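Local structure of uncharacterized protein (Bacteroides cellulosilyticus, 5JVK) at residues Glu101-Met106 and Val410-Leu415; Phe122-Met127 and Pro403-Ala408. The protein probably hydrolyses O-glycosidic bonds, as a family 39 glycoside hydrolase from a gut symbiont. All blocks are in the same frame, centred on the assembly; numbering follows the deposited sequence.

Contact 1 of 2, residues Glu101-Met106 and Val410-Leu415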
loop_
_atom_site.group_PDB
_atom_site.type_symbol
_atom_site.label_atom_id
_atom_site.label_comp_id
_atom_site.label_asym_id
_atom_site.label_seq_id
_atom_site.Cartn_x
_atom_site.Cartn_y
_atom_site.Cartn_z
ATOM N N GLU A 101 -1.605 -3.998 -16.815
ATOM C CA GLU A 101 -2.591 -4.709 -15.991
ATOM C C GLU A 101 -2.440 -4.509 -14.470
ATOM O O GLU A 101 -3.160 -5.139 -13.700
ATOM C CB GLU A 101 -2.559 -6.204 -16.329
ATOM C CG GLU A 101 -2.930 -6.512 -17.774
ATOM C CD GLU A 101 -3.119 -7.997 -18.042
ATOM O OE1 GLU A 101 -2.509 -8.827 -17.330
ATOM O OE2 GLU A 101 -3.877 -8.332 -18.975
ATOM N N ARG A 102 -1.528 -3.641 -14.031
ATOM C CA ARG A 102 -1.381 -3.353 -12.601
ATOM C C ARG A 102 -2.552 -2.521 -12.066
ATOM O O ARG A 102 -3.053 -1.647 -12.774
ATOM C CB ARG A 102 -0.091 -2.599 -12.323
ATOM C CG ARG A 102 1.162 -3.429 -12.482
ATOM C CD ARG A 102 2.376 -2.589 -12.129
ATOM N NE ARG A 102 2.571 -1.516 -13.099
ATOM C CZ ARG A 102 3.359 -0.456 -12.930
ATOM N NH1 ARG A 102 4.066 -0.278 -11.810
ATOM N NH2 ARG A 102 3.438 0.449 -13.903
ATOM N N PRO A 103 -2.987 -2.784 -10.813
ATOM C CA PRO A 103 -4.031 -1.957 -10.199
ATOM C C PRO A 103 -3.664 -0.478 -10.086
ATOM O O PRO A 103 -2.683 -0.126 -9.433
ATOM C CB PRO A 103 -4.199 -2.579 -8.811
ATOM C CG PRO A 103 -3.823 -3.999 -9.003
ATOM C CD PRO A 103 -2.693 -3.974 -9.990
ATOM N N LEU A 104 -4.470 0.364 -10.727
ATOM C CA LEU A 104 -4.293 1.815 -10.731
ATOM C C LEU A 104 -4.695 2.475 -9.409
ATOM O O LEU A 104 -4.375 3.646 -9.194
ATOM C CB LEU A 104 -5.088 2.444 -11.882
ATOM C CG LEU A 104 -4.695 1.999 -13.299
ATOM C CD1 LEU A 104 -5.706 2.493 -14.325
ATOM C CD2 LEU A 104 -3.295 2.480 -13.662
ATOM N N ASP A 105 -5.402 1.736 -8.546
ATOM C CA ASP A 105 -5.791 2.211 -7.208
ATOM C C ASP A 105 -4.888 1.728 -6.060
ATOM O O ASP A 105 -5.057 2.177 -4.926
ATOM C CB ASP A 105 -7.271 1.883 -6.912
ATOM C CG ASP A 105 -7.589 0.386 -6.961
ATOM O OD1 ASP A 105 -6.741 -0.422 -7.400
ATOM O OD2 ASP A 105 -8.717 0.020 -6.579
ATOM N N MET A 106 -3.940 0.832 -6.343
ATOM C CA MET A 106 -2.992 0.367 -5.324
ATOM C C MET A 106 -1.818 1.330 -5.210
ATOM O O MET A 106 -1.070 1.512 -6.168
ATOM C CB MET A 106 -2.468 -1.045 -5.635
ATOM C CG MET A 106 -3.423 -2.162 -5.235
ATOM S SD MET A 106 -2.737 -3.828 -5.366
ATOM C CE MET A 106 -1.391 -3.772 -4.183
ATOM N N VAL A 410 0.361 -10.907 -5.072
ATOM C CA VAL A 410 -0.639 -11.870 -5.533
ATOM C C VAL A 410 -1.998 -11.188 -5.735
ATOM O O VAL A 410 -2.620 -11.367 -6.787
ATOM C CB VAL A 410 -0.750 -13.085 -4.581
ATOM C CG1 VAL A 410 -1.899 -14.004 -4.985
ATOM C CG2 VAL A 410 0.561 -13.865 -4.557
ATOM N N VAL A 411 -2.447 -10.401 -4.754
ATOM C CA VAL A 411 -3.744 -9.713 -4.865
ATOM C C VAL A 411 -3.759 -8.680 -6.005
ATOM O O VAL A 411 -4.789 -8.488 -6.649
ATOM C CB VAL A 411 -4.211 -9.091 -3.517
ATOM C CG1 VAL A 411 -3.447 -7.817 -3.176
ATOM C CG2 VAL A 411 -5.712 -8.830 -3.538
ATOM N N ALA A 412 -2.618 -8.034 -6.247
ATOM C CA ALA A 412 -2.449 -7.142 -7.396
ATOM C C ALA A 412 -2.578 -7.884 -8.727
ATOM O O ALA A 412 -3.238 -7.393 -9.644
ATOM C CB ALA A 412 -1.102 -6.440 -7.329
ATOM N N SER A 413 -1.947 -9.059 -8.822
ATOM C CA SER A 413 -1.966 -9.867 -10.053
ATOM C C SER A 413 -3.355 -10.394 -10.436
ATOM O O SER A 413 -3.630 -10.617 -11.615
ATOM C CB SER A 413 -0.993 -11.048 -9.943
ATOM O OG SER A 413 -1.517 -12.072 -9.118
ATOM N N LEU A 414 -4.211 -10.598 -9.437
ATOM C CA LEU A 414 -5.579 -11.080 -9.654
ATOM C C LEU A 414 -6.577 -9.951 -9.884
ATOM O O LEU A 414 -7.371 -10.027 -10.817
ATOM C CB LEU A 414 -6.022 -11.955 -8.480
ATOM C CG LEU A 414 -5.452 -13.380 -8.577
ATOM C CD1 LEU A 414 -4.872 -13.878 -7.259
ATOM C CD2 LEU A 414 -6.513 -14.327 -9.113
ATOM N N LEU A 415 -6.540 -8.923 -9.032
ATOM C CA LEU A 415 -7.440 -7.756 -9.146
ATOM C C LEU A 415 -7.314 -7.034 -10.482
ATOM O O LEU A 415 -8.318 -6.747 -11.130
ATOM C CB LEU A 415 -7.179 -6.729 -8.030
ATOM C CG LEU A 415 -7.912 -6.901 -6.698
ATOM C CD1 LEU A 415 -7.306 -5.992 -5.638
ATOM C CD2 LEU A 415 -9.401 -6.617 -6.856
#

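Contact 2 of 2, residues Phe122-Met127 and Pro403-Ala408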
loop_
_atom_site.group_PDB
_atom_site.type_symbol
_atom_site.label_atom_id
_atom_site.label_comp_id
_atom_site.label_asym_id
_atom_site.label_seq_id
_atom_site.Cartn_x
_atom_site.Cartn_y
_atom_site.Cartn_z
ATOM N N PHE A 122 12.524 0.866 -5.666
ATOM C CA PHE A 122 11.431 0.993 -6.646
ATOM C C PHE A 122 11.230 -0.234 -7.529
ATOM O O PHE A 122 10.131 -0.438 -8.047
ATOM C CB PHE A 122 11.564 2.270 -7.485
ATOM C CG PHE A 122 10.886 3.450 -6.860
ATOM C CD1 PHE A 122 11.469 4.116 -5.789
ATOM C CD2 PHE A 122 9.633 3.858 -7.301
ATOM C CE1 PHE A 122 10.827 5.189 -5.191
ATOM C CE2 PHE A 122 8.988 4.929 -6.710
ATOM C CZ PHE A 122 9.584 5.597 -5.653
ATOM N N ARG A 123 12.274 -1.040 -7.696
ATOM C CA ARG A 123 12.144 -2.360 -8.321
ATOM C C ARG A 123 11.323 -3.291 -7.419
ATOM O O ARG A 123 10.495 -4.063 -7.906
ATOM C CB ARG A 123 13.529 -2.953 -8.599
ATOM C CG ARG A 123 13.544 -4.234 -9.424
ATOM C CD ARG A 123 14.979 -4.624 -9.766
ATOM N NE ARG A 123 15.163 -6.076 -9.861
ATOM C CZ ARG A 123 16.343 -6.709 -9.839
ATOM N NH1 ARG A 123 17.492 -6.038 -9.731
ATOM N NH2 ARG A 123 16.377 -8.039 -9.927
ATOM N N LEU A 124 11.556 -3.204 -6.108
ATOM C CA LEU A 124 10.792 -3.978 -5.124
ATOM C C LEU A 124 9.342 -3.493 -5.000
ATOM O O LEU A 124 8.439 -4.303 -4.800
ATOM C CB LEU A 124 11.487 -3.955 -3.757
ATOM C CG LEU A 124 12.844 -4.670 -3.697
ATOM C CD1 LEU A 124 13.688 -4.173 -2.537
ATOM C CD2 LEU A 124 12.659 -6.175 -3.603
ATOM N N ILE A 125 9.128 -2.180 -5.114
ATOM C CA ILE A 125 7.775 -1.608 -5.151
ATOM C C ILE A 125 7.013 -2.081 -6.392
ATOM O O ILE A 125 5.825 -2.400 -6.298
ATOM C CB ILE A 125 7.793 -0.055 -5.085
ATOM C CG1 ILE A 125 8.281 0.415 -3.708
ATOM C CG2 ILE A 125 6.403 0.529 -5.353
ATOM C CD1 ILE A 125 8.817 1.833 -3.677
ATOM N N ARG A 126 7.696 -2.119 -7.538
ATOM C CA ARG A 126 7.098 -2.571 -8.806
ATOM C C ARG A 126 6.602 -4.017 -8.745
ATOM O O ARG A 126 5.482 -4.307 -9.171
ATOM C CB ARG A 126 8.095 -2.408 -9.969
ATOM C CG ARG A 126 7.682 -3.045 -11.296
ATOM C CD ARG A 126 6.373 -2.492 -11.836
ATOM N NE ARG A 126 5.972 -3.172 -13.070
ATOM C CZ ARG A 126 5.434 -4.394 -13.145
ATOM N NH1 ARG A 126 5.201 -5.123 -12.049
ATOM N NH2 ARG A 126 5.113 -4.896 -14.336
ATOM N N MET A 127 7.435 -4.913 -8.221
ATOM C CA MET A 127 7.090 -6.338 -8.141
ATOM C C MET A 127 5.981 -6.652 -7.121
ATOM O O MET A 127 5.396 -7.735 -7.164
ATOM C CB MET A 127 8.345 -7.179 -7.852
ATOM C CG MET A 127 9.336 -7.211 -9.005
ATOM S SD MET A 127 10.743 -8.309 -8.718
ATOM C CE MET A 127 11.623 -7.415 -7.440
ATOM N N PRO A 403 5.416 -11.681 4.901
ATOM C CA PRO A 403 4.283 -12.286 4.174
ATOM C C PRO A 403 3.344 -11.291 3.472
ATOM O O PRO A 403 2.784 -11.622 2.426
ATOM C CB PRO A 403 3.528 -13.034 5.275
ATOM C CG PRO A 403 4.583 -13.404 6.252
ATOM C CD PRO A 403 5.543 -12.248 6.259
ATOM N N SER A 404 3.184 -10.095 4.043
ATOM C CA SER A 404 2.348 -9.047 3.460
ATOM C C SER A 404 2.799 -8.597 2.071
ATOM O O SER A 404 1.969 -8.185 1.254
ATOM C CB SER A 404 2.263 -7.843 4.401
ATOM O OG SER A 404 3.551 -7.356 4.718
ATOM N N TYR A 405 4.104 -8.673 1.808
ATOM C CA TYR A 405 4.638 -8.402 0.477
ATOM C C TYR A 405 4.084 -9.392 -0.546
ATOM O O TYR A 405 3.618 -8.991 -1.614
ATOM C CB TYR A 405 6.168 -8.462 0.471
ATOM C CG TYR A 405 6.755 -8.045 -0.852
ATOM C CD1 TYR A 405 6.862 -8.954 -1.908
ATOM C CD2 TYR A 405 7.176 -6.737 -1.065
ATOM C CE1 TYR A 405 7.380 -8.571 -3.133
ATOM C CE2 TYR A 405 7.704 -6.347 -2.286
ATOM C CZ TYR A 405 7.800 -7.267 -3.317
ATOM O OH TYR A 405 8.314 -6.881 -4.525
ATOM N N GLN A 406 4.165 -10.680 -0.216
ATOM C CA GLN A 406 3.656 -11.751 -1.074
ATOM C C GLN A 406 2.165 -11.557 -1.346
ATOM O O GLN A 406 1.721 -11.669 -2.489
ATOM C CB GLN A 406 3.880 -13.118 -0.415
ATOM C CG GLN A 406 3.601 -14.318 -1.316
ATOM C CD GLN A 406 4.742 -14.651 -2.265
ATOM O OE1 GLN A 406 5.894 -14.281 -2.037
ATOM N NE2 GLN A 406 4.421 -15.372 -3.335
ATOM N N ALA A 407 1.407 -11.273 -0.289
ATOM C CA ALA A 407 -0.037 -11.033 -0.399
ATOM C C ALA A 407 -0.375 -9.854 -1.310
ATOM O O ALA A 407 -1.351 -9.915 -2.051
ATOM C CB ALA A 407 -0.644 -10.820 0.981
ATOM N N ALA A 408 0.435 -8.796 -1.253
ATOM C CA ALA A 408 0.265 -7.618 -2.113
ATOM C C ALA A 408 0.492 -7.932 -3.596
ATOM O O ALA A 408 -0.299 -7.528 -4.450
ATOM C CB ALA A 408 1.196 -6.499 -1.668
#

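Contact 1 of 2, residues Glu101-Met106 and Val410-Leu415
Met-106 is brought to Ala-412 by a side chain that starts with CG anti to its own carbonyl carbon (chi1 -80°). It runs on extended and bends only at the end (chi3 63°). This lays the sulfur alongside the helix, with Met-106 SD 3.7 Å from Ala-412 CB. The terminal methyl, Met-106 CE, lies a little further from the same Ala-412 CB, at 4.1 Å. Pro-103 reaches the same turn through its ring, whose CG-CD edge faces the helix. Pro-103 CD is 4.0 Å from Ala-412 CB, so the methyl is touched by both the proline ring and the thioether. The ring also packs against the helix backbone, with Pro-103 CG and Pro-103 CD both 3.5 Å from Ala-412 O. A looser apolar touch joins Pro-103 CG to Leu-415 CB at 4.4 Å, nearly one turn further along. All four residues are buried, and they meet by van der Waals contact. Replacing Pro-103 by an alanine would probably open a gap beside Ala-412 and Leu-415 and give the loop backbone more freedom to turn. On the helix itself, Val-410 O accepts from both Ser-413 OG and Leu-414 N. From the loop, Asp-105 forms a salt bridge with Arg-365, a residue of helix 350-366 whose side chain also touches Pro-103. Leu-362 of that helix packs on Val-411 and Leu-415, and Tyr-361 meets Met-106. The contact thus joins the loop leading into strand 106-109, the first strand of the barrel, to the last turns of helix 403-415, with helix 350-366 packed against both.

Contact 2 of 2, residues Phe122-Met127 and Pro403-Ala408
Tyr-405 points its phenol at helix 118-127 and meets the backbone of Leu-124 edge-on. Its CG is anti to the backbone N (chi1 -174°), which sends the ring out from helix 403-415. Tyr-405 OH donates a hydrogen bond to Leu-124 O at 2.6 Å. The donor lies in the carbonyl plane, on a lone pair, with a C=O...O angle of 135°. The acceptor is also near the plane of the ring, at its edge, with Leu-124 O 3.3 Å from Tyr-405 CE2. The bond therefore ties down the end of the ring. Met-127 touches the phenol by the root of its side chain, with Met-127 CB 3.3 Å from Tyr-405 OH. Leu-124 takes part mainly through its carbonyl; of its side chain, Leu-124 CB comes no nearer than 4.4 Å to Tyr-405 OH. Val-18 of strand 18-20, in the N-terminal beta sheet, packs on Leu-124, Met-127 and Tyr-405. Helix 118-127 follows the first strand of the eight-stranded parallel barrel and helix 403-415 follows the last. The Tyr-405 to Leu-124 hydrogen bond therefore spans the seam where a (beta/alpha)8, or TIM, barrel closes on itself.

Contacts 1 and 2 share helix 403-415 and use successive parts of it. Their centres are about 11 Å apart. In sequence, both segments of contact 2 fall between those of contact 1. The two also touch directly. Met-106 CE lies 3.9 Å from Ala-408 O, and Arg-102 NH1 packs against Arg-126 CD at 3.2 Å. Together they fasten the last barrel helix to the lead-in of the first strand and to the first helix. Contact 1 lies at the start of strand 106-109. In TIM-barrel glycosidases the active site is at the opposite, C-terminal ends of the strands, so contact 1 is probably remote from catalysis.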